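Local coordinates for protein carbohydrate kinase, FGGY (Rhodospirillum rubrum, PDB 3IFR) that probably phosphorylates D-xylulose at the expense of ATP, as a xylulokinase of the FGGY family of carbohydrate kinases, at residues K142-E147 and L202-P207. Residues are numbered along the deposited sequence; the frame is centred on the assembly and turned at random.
Sequences KLRWIE and LAHIPP
Arg144 and His204 lie flat against each other: the guanidinium and imidazole planes are only 8° apart, and CE1 of His204 sits 3.1 Å from NE of Arg144, an offset stack displaced toward the rims. A bend at chi2 (-68°) turns the arginine chain over the imidazole. Two donors in the guanidinium edge converge on one backbone oxygen through bent bonds: NH2 of Arg144 lies 2.7 Å from O of Leu202, in the guanidinium plane, while the 2.5 Å from NE of Arg144 to the same O is doubtfully short. Sharing one acceptor along one edge probably limits rotation of the guanidinium, and NH2 also forms a salt bridge with Glu120. The imidazole is held separately at its edge, where ND1 of His204 donates to OE2 of Glu147 over 2.7 Å. That bond is nearly straight (170°), lies close to the ring plane and uses the syn lone pair. Deeper in, CD2 of Leu143 packs 3.7 Å from CB of Ala203 and equally close to CD1 of Ile205. An alanine in place of Arg144 removes both donors and the stacked group, so His204 would probably turn more freely and Glu120 lose this salt-bridge partner. His204, with positive phi, is the first residue to leave helical geometry after a helix; the contact thus ties this helix exit to helix 139-149 through a His-carboxylate bond and an arginine-histidine stack, within the N-terminal domain of an FGGY kinase.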
loop_
_atom_site.group_PDB
_atom_site.type_symbol
_atom_site.label_atom_id
_atom_site.label_comp_id
_atom_site.label_asym_id
_atom_site.label_seq_id
_atom_site.Cartn_x
_atom_site.Cartn_y
_atom_site.Cartn_z
ATOM N N LYS A 142 -12.598 13.189 -5.233
ATOM C CA LYS A 142 -11.771 14.180 -5.905
ATOM C C LYS A 142 -12.418 14.765 -7.159
ATOM O O LYS A 142 -12.328 15.970 -7.367
ATOM C CB LYS A 142 -10.371 13.647 -6.186
ATOM C CG LYS A 142 -9.545 13.519 -4.914
ATOM C CD LYS A 142 -8.410 12.573 -5.134
ATOM C CE LYS A 142 -7.411 12.505 -3.939
ATOM N NZ LYS A 142 -7.703 11.417 -2.970
ATOM N N LEU A 143 -13.095 13.949 -7.968
ATOM C CA LEU A 143 -13.843 14.468 -9.129
ATOM C C LEU A 143 -14.938 15.491 -8.747
ATOM O O LEU A 143 -14.987 16.581 -9.325
ATOM C CB LEU A 143 -14.447 13.337 -9.948
ATOM C CG LEU A 143 -13.828 12.999 -11.299
ATOM C CD1 LEU A 143 -12.489 13.654 -11.504
ATOM C CD2 LEU A 143 -13.785 11.447 -11.532
ATOM N N ARG A 144 -15.792 15.167 -7.766
ATOM C CA ARG A 144 -16.823 16.111 -7.299
ATOM C C ARG A 144 -16.188 17.432 -6.861
ATOM O O ARG A 144 -16.752 18.488 -7.103
ATOM C CB ARG A 144 -17.599 15.547 -6.102
ATOM C CG ARG A 144 -18.531 14.423 -6.386
ATOM C CD ARG A 144 -19.726 14.836 -7.214
ATOM N NE ARG A 144 -20.699 13.750 -7.267
ATOM C CZ ARG A 144 -21.714 13.568 -6.412
ATOM N NH1 ARG A 144 -21.930 14.423 -5.418
ATOM N NH2 ARG A 144 -22.520 12.518 -6.557
ATOM N N TRP A 145 -15.035 17.376 -6.180
ATOM C CA TRP A 145 -14.368 18.602 -5.719
ATOM C C TRP A 145 -13.954 19.469 -6.921
ATOM O O TRP A 145 -14.242 20.657 -6.992
ATOM C CB TRP A 145 -13.139 18.263 -4.883
ATOM C CG TRP A 145 -12.426 19.463 -4.370
ATOM C CD1 TRP A 145 -12.551 20.023 -3.130
ATOM C CD2 TRP A 145 -11.458 20.258 -5.077
ATOM N NE1 TRP A 145 -11.738 21.130 -3.033
ATOM C CE2 TRP A 145 -11.051 21.288 -4.207
ATOM C CE3 TRP A 145 -10.886 20.186 -6.349
ATOM C CZ2 TRP A 145 -10.102 22.253 -4.580
ATOM C CZ3 TRP A 145 -9.946 21.140 -6.720
ATOM C CH2 TRP A 145 -9.576 22.167 -5.847
ATOM N N ILE A 146 -13.271 18.854 -7.865
ATOM C CA ILE A 146 -12.895 19.513 -9.080
ATOM C C ILE A 146 -14.082 20.172 -9.817
ATOM O O ILE A 146 -13.979 21.319 -10.274
ATOM C CB ILE A 146 -12.196 18.507 -10.011
ATOM C CG1 ILE A 146 -10.748 18.329 -9.592
ATOM C CG2 ILE A 146 -12.237 18.971 -11.450
ATOM C CD1 ILE A 146 -10.141 17.163 -10.295
ATOM N N GLU A 147 -15.184 19.444 -9.977
ATOM C CA GLU A 147 -16.368 20.005 -10.630
ATOM C C GLU A 147 -16.817 21.278 -9.939
ATOM O O GLU A 147 -17.257 22.226 -10.587
ATOM C CB GLU A 147 -17.525 19.035 -10.531
ATOM C CG GLU A 147 -18.876 19.671 -10.755
ATOM C CD GLU A 147 -19.955 18.622 -10.888
ATOM O OE1 GLU A 147 -20.432 18.461 -12.006
ATOM O OE2 GLU A 147 -20.301 17.927 -9.907
ATOM N N LEU A 202 -21.903 8.810 -10.575
ATOM C CA LEU A 202 -21.752 9.480 -9.285
ATOM C C LEU A 202 -20.725 10.644 -9.285
ATOM O O LEU A 202 -20.804 11.566 -8.469
ATOM C CB LEU A 202 -21.308 8.479 -8.209
ATOM C CG LEU A 202 -22.202 7.719 -7.215
ATOM C CD1 LEU A 202 -21.389 7.527 -5.971
ATOM C CD2 LEU A 202 -23.526 8.413 -6.884
ATOM N N ALA A 203 -19.714 10.542 -10.137
ATOM C CA ALA A 203 -18.639 11.519 -10.177
ATOM C C ALA A 203 -19.004 12.590 -11.217
ATOM O O ALA A 203 -18.238 13.533 -11.455
ATOM C CB ALA A 203 -17.291 10.817 -10.544
ATOM N N HIS A 204 -20.165 12.417 -11.857
ATOM C CA HIS A 204 -20.701 13.428 -12.780
ATOM C C HIS A 204 -19.784 13.655 -13.991
ATOM O O HIS A 204 -19.771 14.750 -14.567
ATOM C CB HIS A 204 -20.900 14.783 -12.076
ATOM C CG HIS A 204 -21.806 14.735 -10.876
ATOM N ND1 HIS A 204 -21.755 15.679 -9.866
ATOM C CD2 HIS A 204 -22.785 13.868 -10.526
ATOM C CE1 HIS A 204 -22.657 15.397 -8.950
ATOM N NE2 HIS A 204 -23.293 14.304 -9.317
ATOM N N ILE A 205 -18.992 12.649 -14.348
ATOM C CA ILE A 205 -18.261 12.699 -15.606
ATOM C C ILE A 205 -18.944 11.741 -16.551
ATOM O O ILE A 205 -19.657 10.840 -16.129
ATOM C CB ILE A 205 -16.780 12.280 -15.467
ATOM C CG1 ILE A 205 -16.687 10.861 -14.895
ATOM C CG2 ILE A 205 -16.052 13.209 -14.544
ATOM C CD1 ILE A 205 -15.274 10.309 -14.687
ATOM N N PRO A 206 -18.743 11.948 -17.846
ATOM C CA PRO A 206 -19.254 11.001 -18.839
ATOM C C PRO A 206 -18.483 9.700 -18.715
ATOM O O PRO A 206 -17.294 9.731 -18.411
ATOM C CB PRO A 206 -18.906 11.670 -20.167
ATOM C CG PRO A 206 -17.746 12.587 -19.828
ATOM C CD PRO A 206 -18.068 13.106 -18.458
ATOM N N PRO A 207 -19.153 8.569 -18.989
ATOM C CA PRO A 207 -18.575 7.235 -18.885
ATOM C C PRO A 207 -17.456 7.041 -19.893
ATOM O O PRO A 207 -16.596 6.203 -19.665
ATOM C CB PRO A 207 -19.761 6.293 -19.198
ATOM C CG PRO A 207 -20.998 7.146 -19.055
ATOM C CD PRO A 207 -20.541 8.526 -19.494
#